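Local atomic coordinates of type IV pilus biogenesis protein PilB (Streptococcus sanguinis, PDB entry 7B7P), a protein that serves as a minor pilin of type IV pili with a direct role in adhesion, probably exerted through its metal-binding von Willebrand factor A-like module. Residues 157-162 and 207-212; 212-217 and 231-236. One frame throughout, in Å; residues are numbered along the deposited sequence.

Contact 1: residues 157-162 and 207-212; sequences QGQMNI and AEIGNI
Gln159 and Asn211 lie alongside each other with their side chains running in opposite directions, at the point where the chain enters the mixed central sheet of the von Willebrand factor A-like domain. Their amide planes are 75° apart, so the two groups do not stack. The CG of Gln159 sits between the backbone N and the carbonyl carbon (chi1 74°), and a bend further out brings the amide to the end of helix 191-209. There NE2 donates to Ile209 O at 2.7 Å, with a fairly straight N-H...O angle of 153°. Ile209 O lies practically in the amide plane of Gln159, whereas the donor is tilted from the plane of that carbonyl. A second carbonyl oxygen, Gly210 O, is 2.9 Å from the same NE2. Gly210 has positive phi, which marks the departure from the helix, and Asn211 follows in a left-handed backbone conformation. The amide of Asn211 points back at the other segment, where its ND2 is 3.2 Å from Gln159 O. Asn161 meets it through oxygen: OD1 of Asn161 and OD1 of Asn211, both acceptors, are 3.5 Å apart and form no hydrogen bond.

Beyond these amides the segments become sheet. Ile162 N donates to Asn211 O over 3.0 Å, and Ile162 then bridges Ile212 in parallel. Strand 162-169, helix 191-209 and strand 212-219 thus form a beta-alpha-beta crossover between neighbouring strands. Leu420 of helix 402-424 packs against Gln159, Ile162 and Ile209. Between the bridged residues, CG2 of Ile162 lies 4.0 Å from CD1 of Ile212, and the CA-H of Ile212 points at Ile162 O, with CA and O 3.2 Å apart.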
ATOM      1  N   GLN A 157     -13.512  12.367   9.560  1.00127.80           N
ATOM      2  CA  GLN A 157     -14.203  13.141   8.524  1.00130.24           C
ATOM      3  C   GLN A 157     -13.181  14.076   7.872  1.00130.33           C
ATOM      4  O   GLN A 157     -12.686  15.022   8.490  1.00130.02           O
ATOM      5  CB  GLN A 157     -15.421  13.878   9.101  1.00128.25           C
ATOM      6  CG  GLN A 157     -15.194  15.106  10.034  1.00132.61           C
ATOM      7  CD  GLN A 157     -14.607  14.776  11.416  1.00129.61           C
ATOM      8  OE1 GLN A 157     -13.578  14.105  11.532  1.00126.26           O
ATOM      9  NE2 GLN A 157     -15.263  15.266  12.470  1.00128.72           N
ATOM     10  N   GLY A 158     -12.851  13.787   6.618  1.00129.15           N
ATOM     11  CA  GLY A 158     -11.791  14.504   5.936  1.00127.48           C
ATOM     12  C   GLY A 158     -10.472  13.756   5.917  1.00124.91           C
ATOM     13  O   GLY A 158      -9.492  14.196   6.532  1.00127.31           O
ATOM     14  N   GLN A 159     -10.426  12.626   5.215  1.00121.83           N
ATOM     15  CA  GLN A 159      -9.190  11.867   5.115  1.00115.85           C
ATOM     16  C   GLN A 159      -8.258  12.513   4.084  1.00115.19           C
ATOM     17  O   GLN A 159      -8.560  13.549   3.479  1.00112.71           O
ATOM     18  CB  GLN A 159      -9.487  10.406   4.768  1.00107.92           C
ATOM     19  CG  GLN A 159      -9.916  10.169   3.311  1.00108.73           C
ATOM     20  CD  GLN A 159     -10.965   9.068   3.165  1.00106.32           C
ATOM     21  OE1 GLN A 159     -11.830   8.905   4.027  1.00110.37           O
ATOM     22  NE2 GLN A 159     -10.894   8.313   2.066  1.00 97.54           N
ATOM     23  N   MET A 160      -7.102  11.887   3.884  1.00112.50           N
ATOM     24  CA  MET A 160      -6.127  12.371   2.926  1.00100.16           C
ATOM     25  C   MET A 160      -6.559  12.024   1.502  1.00 98.21           C
ATOM     26  O   MET A 160      -7.446  11.192   1.271  1.00 96.52           O
ATOM     27  CB  MET A 160      -4.758  11.788   3.248  1.00101.49           C
ATOM     28  CG  MET A 160      -4.162  12.339   4.535  1.00110.10           C
ATOM     29  SD  MET A 160      -4.792  13.963   5.052  1.00126.04           S
ATOM     30  CE  MET A 160      -6.157  13.522   6.139  1.00113.73           C
ATOM     31  N   ASN A 161      -5.946  12.701   0.538  1.00 92.21           N
ATOM     32  CA  ASN A 161      -6.156  12.360  -0.858  1.00 87.49           C
ATOM     33  C   ASN A 161      -5.150  11.298  -1.283  1.00 83.99           C
ATOM     34  O   ASN A 161      -4.039  11.214  -0.751  1.00 78.14           O
ATOM     35  CB  ASN A 161      -6.042  13.599  -1.747  1.00 88.86           C
ATOM     36  CG  ASN A 161      -6.857  14.758  -1.216  1.00 93.51           C
ATOM     37  OD1 ASN A 161      -8.087  14.709  -1.214  1.00 94.12           O
ATOM     38  ND2 ASN A 161      -6.177  15.805  -0.746  1.00 95.87           N
ATOM     39  N   ILE A 162      -5.564  10.467  -2.235  1.00 81.81           N
ATOM     40  CA  ILE A 162      -4.760   9.347  -2.704  1.00 76.70           C
ATOM     41  C   ILE A 162      -4.741   9.365  -4.225  1.00 74.90           C
ATOM     42  O   ILE A 162      -5.798   9.432  -4.865  1.00 74.30           O
ATOM     43  CB  ILE A 162      -5.311   8.001  -2.196  1.00 76.79           C
ATOM     44  CG1 ILE A 162      -5.133   7.877  -0.680  1.00 79.03           C
ATOM     45  CG2 ILE A 162      -4.660   6.852  -2.937  1.00 67.32           C
ATOM     46  CD1 ILE A 162      -5.907   6.698  -0.066  1.00 82.43           C
ATOM     47  N   ALA A 207     -12.895   2.933  -5.590  1.00 81.76           N
ATOM     48  CA  ALA A 207     -13.888   3.981  -5.351  1.00 85.67           C
ATOM     49  C   ALA A 207     -14.364   3.999  -3.901  1.00 86.32           C
ATOM     50  O   ALA A 207     -14.503   5.070  -3.297  1.00 93.68           O
ATOM     51  CB  ALA A 207     -15.074   3.802  -6.301  1.00 77.38           C
ATOM     52  N   GLU A 208     -14.553   2.818  -3.304  1.00 92.55           N
ATOM     53  CA  GLU A 208     -15.126   2.728  -1.962  1.00 92.56           C
ATOM     54  C   GLU A 208     -14.273   3.446  -0.921  1.00 91.78           C
ATOM     55  O   GLU A 208     -14.806   4.002   0.047  1.00 92.31           O
ATOM     56  CB  GLU A 208     -15.308   1.265  -1.580  1.00 93.16           C
ATOM     57  CG  GLU A 208     -16.390   0.560  -2.361  1.00 91.85           C
ATOM     58  CD  GLU A 208     -16.385  -0.930  -2.104  1.00104.88           C
ATOM     59  OE1 GLU A 208     -17.036  -1.670  -2.881  1.00102.81           O
ATOM     60  OE2 GLU A 208     -15.720  -1.359  -1.127  1.00105.48           O
ATOM     61  N   ILE A 209     -12.950   3.441  -1.092  1.00 89.72           N
ATOM     62  CA  ILE A 209     -12.084   4.160  -0.159  1.00 88.51           C
ATOM     63  C   ILE A 209     -12.443   5.643  -0.106  1.00 93.55           C
ATOM     64  O   ILE A 209     -12.295   6.288   0.943  1.00 92.06           O
ATOM     65  CB  ILE A 209     -10.603   3.956  -0.540  1.00 89.84           C
ATOM     66  CG1 ILE A 209     -10.323   2.482  -0.857  1.00 88.99           C
ATOM     67  CG2 ILE A 209      -9.696   4.431   0.573  1.00 83.07           C
ATOM     68  CD1 ILE A 209      -8.851   2.147  -0.981  1.00 78.57           C
ATOM     69  N   GLY A 210     -12.925   6.208  -1.218  1.00 91.43           N
ATOM     70  CA  GLY A 210     -13.162   7.640  -1.317  1.00 92.57           C
ATOM     71  C   GLY A 210     -11.901   8.488  -1.343  1.00 91.22           C
ATOM     72  O   GLY A 210     -10.863   8.083  -0.808  1.00 89.29           O
ATOM     73  N   ASN A 211     -11.974   9.665  -1.971  1.00 89.82           N
ATOM     74  CA  ASN A 211     -10.883  10.643  -1.951  1.00 91.70           C
ATOM     75  C   ASN A 211      -9.639  10.091  -2.651  1.00 85.91           C
ATOM     76  O   ASN A 211      -8.510  10.179  -2.155  1.00 81.92           O
ATOM     77  CB  ASN A 211     -10.567  11.079  -0.519  1.00 94.25           C
ATOM     78  CG  ASN A 211     -10.756  12.559  -0.314  1.00 97.30           C
ATOM     79  OD1 ASN A 211     -11.243  13.265  -1.206  1.00102.40           O
ATOM     80  ND2 ASN A 211     -10.366  13.046   0.861  1.00101.93           N
ATOM     81  N   ILE A 212      -9.858   9.540  -3.837  1.00 83.18           N
ATOM     82  CA  ILE A 212      -8.875   8.685  -4.475  1.00 81.39           C
ATOM     83  C   ILE A 212      -8.992   8.889  -5.978  1.00 81.89           C
ATOM     84  O   ILE A 212     -10.055   8.654  -6.562  1.00 82.91           O
ATOM     85  CB  ILE A 212      -9.077   7.209  -4.079  1.00 81.25           C
ATOM     86  CG1 ILE A 212      -8.205   6.266  -4.903  1.00 79.11           C
ATOM     87  CG2 ILE A 212     -10.552   6.822  -4.120  1.00 85.74           C
ATOM     88  CD1 ILE A 212      -7.937   4.953  -4.161  1.00 75.30           C
TER

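Contact 2: residues 212-217 and 231-236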
ATOM      1  N   ILE A 212      -9.858   9.540  -3.837  1.00 83.18           N
ATOM      2  CA  ILE A 212      -8.875   8.685  -4.475  1.00 81.39           C
ATOM      3  C   ILE A 212      -8.992   8.889  -5.978  1.00 81.89           C
ATOM      4  O   ILE A 212     -10.055   8.654  -6.562  1.00 82.91           O
ATOM      5  CB  ILE A 212      -9.077   7.209  -4.079  1.00 81.25           C
ATOM      6  CG1 ILE A 212      -8.205   6.266  -4.903  1.00 79.11           C
ATOM      7  CG2 ILE A 212     -10.552   6.822  -4.120  1.00 85.74           C
ATOM      8  CD1 ILE A 212      -7.937   4.953  -4.161  1.00 75.30           C
ATOM      9  N   SER A 213      -7.918   9.373  -6.595  1.00 77.28           N
ATOM     10  CA  SER A 213      -7.912   9.604  -8.029  1.00 78.59           C
ATOM     11  C   SER A 213      -6.888   8.712  -8.719  1.00 69.33           C
ATOM     12  O   SER A 213      -5.924   8.237  -8.115  1.00 70.65           O
ATOM     13  CB  SER A 213      -7.658  11.083  -8.361  1.00 78.34           C
ATOM     14  OG  SER A 213      -6.781  11.658  -7.428  1.00 84.22           O
ATOM     15  N   VAL A 214      -7.135   8.466  -9.998  1.00 70.85           N
ATOM     16  CA  VAL A 214      -6.380   7.501 -10.775  1.00 71.39           C
ATOM     17  C   VAL A 214      -6.121   8.088 -12.159  1.00 73.38           C
ATOM     18  O   VAL A 214      -6.871   8.940 -12.643  1.00 71.05           O
ATOM     19  CB  VAL A 214      -7.140   6.152 -10.875  1.00 74.10           C
ATOM     20  CG1 VAL A 214      -7.654   5.700  -9.507  1.00 71.08           C
ATOM     21  CG2 VAL A 214      -8.312   6.274 -11.825  1.00 75.66           C
ATOM     22  N   ASN A 215      -5.034   7.642 -12.790  1.00 70.00           N
ATOM     23  CA  ASN A 215      -4.829   7.854 -14.219  1.00 68.09           C
ATOM     24  C   ASN A 215      -4.306   6.552 -14.801  1.00 67.24           C
ATOM     25  O   ASN A 215      -4.048   5.587 -14.075  1.00 68.98           O
ATOM     26  CB  ASN A 215      -3.893   9.042 -14.512  1.00 68.82           C
ATOM     27  CG  ASN A 215      -2.426   8.735 -14.219  1.00 73.19           C
ATOM     28  OD1 ASN A 215      -2.117   7.819 -13.445  1.00 68.25           O
ATOM     29  ND2 ASN A 215      -1.509   9.494 -14.853  1.00 60.15           N
ATOM     30  N   LEU A 216      -4.128   6.521 -16.112  1.00 63.12           N
ATOM     31  CA  LEU A 216      -3.798   5.292 -16.811  1.00 65.03           C
ATOM     32  C   LEU A 216      -2.635   5.546 -17.759  1.00 67.31           C
ATOM     33  O   LEU A 216      -2.726   6.418 -18.630  1.00 67.85           O
ATOM     34  CB  LEU A 216      -5.019   4.763 -17.573  1.00 68.50           C
ATOM     35  CG  LEU A 216      -4.817   3.369 -18.173  1.00 73.67           C
ATOM     36  CD1 LEU A 216      -4.406   2.362 -17.085  1.00 64.72           C
ATOM     37  CD2 LEU A 216      -6.064   2.893 -18.936  1.00 73.08           C
ATOM     38  N   VAL A 217      -1.555   4.781 -17.593  1.00 62.78           N
ATOM     39  CA  VAL A 217      -0.397   4.813 -18.479  1.00 61.96           C
ATOM     40  C   VAL A 217      -0.282   3.451 -19.149  1.00 63.76           C
ATOM     41  O   VAL A 217      -0.346   2.411 -18.480  1.00 64.61           O
ATOM     42  CB  VAL A 217       0.906   5.149 -17.720  1.00 59.88           C
ATOM     43  CG1 VAL A 217       2.153   4.961 -18.628  1.00 57.02           C
ATOM     44  CG2 VAL A 217       0.863   6.552 -17.135  1.00 61.68           C
ATOM     45  N   SER A 231      -8.615  11.225 -12.709  1.00 77.30           N
ATOM     46  CA  SER A 231     -10.038  11.250 -12.366  1.00 76.68           C
ATOM     47  C   SER A 231     -10.224  10.980 -10.883  1.00 79.88           C
ATOM     48  O   SER A 231      -9.752   9.959 -10.371  1.00 80.50           O
ATOM     49  CB  SER A 231     -10.826  10.195 -13.149  1.00 79.44           C
ATOM     50  OG  SER A 231     -10.470  10.128 -14.515  1.00 84.46           O
ATOM     51  N   ASN A 232     -10.928  11.875 -10.192  1.00 83.70           N
ATOM     52  CA  ASN A 232     -11.426  11.546  -8.864  1.00 86.78           C
ATOM     53  C   ASN A 232     -12.629  10.623  -9.014  1.00 89.71           C
ATOM     54  O   ASN A 232     -13.577  10.938  -9.742  1.00 91.89           O
ATOM     55  CB  ASN A 232     -11.810  12.804  -8.089  1.00 88.18           C
ATOM     56  CG  ASN A 232     -12.023  12.534  -6.608  1.00 91.34           C
ATOM     57  OD1 ASN A 232     -12.316  11.407  -6.203  1.00 93.50           O
ATOM     58  ND2 ASN A 232     -11.885  13.571  -5.795  1.00 92.45           N
ATOM     59  N   LEU A 233     -12.583   9.470  -8.345  1.00 89.29           N
ATOM     60  CA  LEU A 233     -13.673   8.511  -8.480  1.00 93.78           C
ATOM     61  C   LEU A 233     -14.935   8.953  -7.749  1.00 95.43           C
ATOM     62  O   LEU A 233     -16.027   8.499  -8.106  1.00 99.55           O
ATOM     63  CB  LEU A 233     -13.231   7.134  -7.983  1.00 90.58           C
ATOM     64  CG  LEU A 233     -11.911   6.607  -8.545  1.00 84.57           C
ATOM     65  CD1 LEU A 233     -11.514   5.340  -7.819  1.00 79.92           C
ATOM     66  CD2 LEU A 233     -12.005   6.374 -10.040  1.00 79.00           C
ATOM     67  N   ASP A 234     -14.814   9.830  -6.745  1.00 97.00           N
ATOM     68  CA  ASP A 234     -15.993  10.362  -6.070  1.00 97.30           C
ATOM     69  C   ASP A 234     -16.841  11.229  -6.989  1.00 98.95           C
ATOM     70  O   ASP A 234     -17.999  11.514  -6.659  1.00101.79           O
ATOM     71  CB  ASP A 234     -15.589  11.165  -4.835  1.00 94.61           C
ATOM     72  CG  ASP A 234     -14.927  10.306  -3.773  1.00 98.82           C
ATOM     73  OD1 ASP A 234     -14.750   9.090  -4.016  1.00 99.71           O
ATOM     74  OD2 ASP A 234     -14.591  10.841  -2.692  1.00 97.74           O
ATOM     75  N   ASN A 235     -16.294  11.658  -8.124  1.00 93.87           N
ATOM     76  CA  ASN A 235     -17.048  12.359  -9.151  1.00 95.59           C
ATOM     77  C   ASN A 235     -17.425  11.447 -10.302  1.00 98.04           C
ATOM     78  O   ASN A 235     -17.922  11.933 -11.322  1.00 96.35           O
ATOM     79  CB  ASN A 235     -16.258  13.556  -9.697  1.00 93.80           C
ATOM     80  CG  ASN A 235     -15.686  14.451  -8.601  1.00101.58           C
ATOM     81  OD1 ASN A 235     -16.043  14.338  -7.422  1.00102.05           O
ATOM     82  ND2 ASN A 235     -14.800  15.362  -8.996  1.00100.34           N
ATOM     83  N   GLY A 236     -17.177  10.148 -10.184  1.00 95.56           N
ATOM     84  CA  GLY A 236     -17.551   9.261 -11.263  1.00 98.55           C
ATOM     85  C   GLY A 236     -16.528   8.224 -11.677  1.00100.98           C
ATOM     86  O   GLY A 236     -15.488   8.544 -12.268  1.00103.03           O
TER
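Ser231 O is approached by two groups of strand 212-219: it accepts the N-H of Val214, with N and O 3.0 Å apart, and the CA-H of Ser213, whose CA is also 3.0 Å from it. The return bond runs from Ser231 N to Val214 O at 2.9 Å, making Val214 and Ser231 an antiparallel hydrogen-bonded pair. Ser213 and Asn232 are the adjoining non-hydrogen-bonded pair, with their CB atoms on the other face of the sheet. One step further, Leu233 N donates to Ile212 O at 3.2 Å and an almost linear 175°, although Leu233 already belongs to a short 3-10 turn.

The strand gives way to that turn at Asn232. Its CG is anti to the backbone N (chi1 -167°), and OD1 accepts from Asp234 N at 3.0 Å, which defines an Asx turn. The donor lies 45° out of the carbonyl plane of the Asn232 side chain, so the bond does not follow a lone pair. Backbone bonds from Asn235 N to Asn232 O and from Gly236 N to Leu233 O also hold the turn.

Leu233 supplies the apolar part of the contact by forking over the strand. Its CD1 branch meets CG2 of Ile212 at 4.1 Å, while CD2 reaches CG2 of Val214 at the same 4.1 Å, the Leu233 and Val214 side chains crossing at about a right angle. The stem passes close to the backbone too, with CG of Leu233 3.4 Å from Ile212 O. Ile203 and Leu206 of helix 191-209 continue this apolar cluster. Ser231, on the same face as Val214, has its hydroxyl bonded to Gln227 OE1. The pairing itself is therefore carried by backbone groups, while Asn232 contributes an Asx turn and Leu233 packs between the start of strand 212-219 and helix 191-209.

In the fold
The two contacts follow one another along the chain, about 11 Å apart between centres, and share Ile212. Contact 1 sets the start of strand 212-219 beside strand 162-169; contact 2 sets strand 230-232 beside it in turn, so strand 212-219 is paired with both in one mixed sheet. Two polar bridges tie them directly: Ile162 O lies 2.7 Å from Ser213 N, a probable hydrogen bond, and the OD2 of Asp234 accepts from Asn211 N. Helix 191-209 ends in contact 1 and packs on contact 2. Both are structural packing, away from magnesium-binding Ser173 and Asp284, where the chain enters the von Willebrand factor A-like domain, a module probably responsible for adhesion.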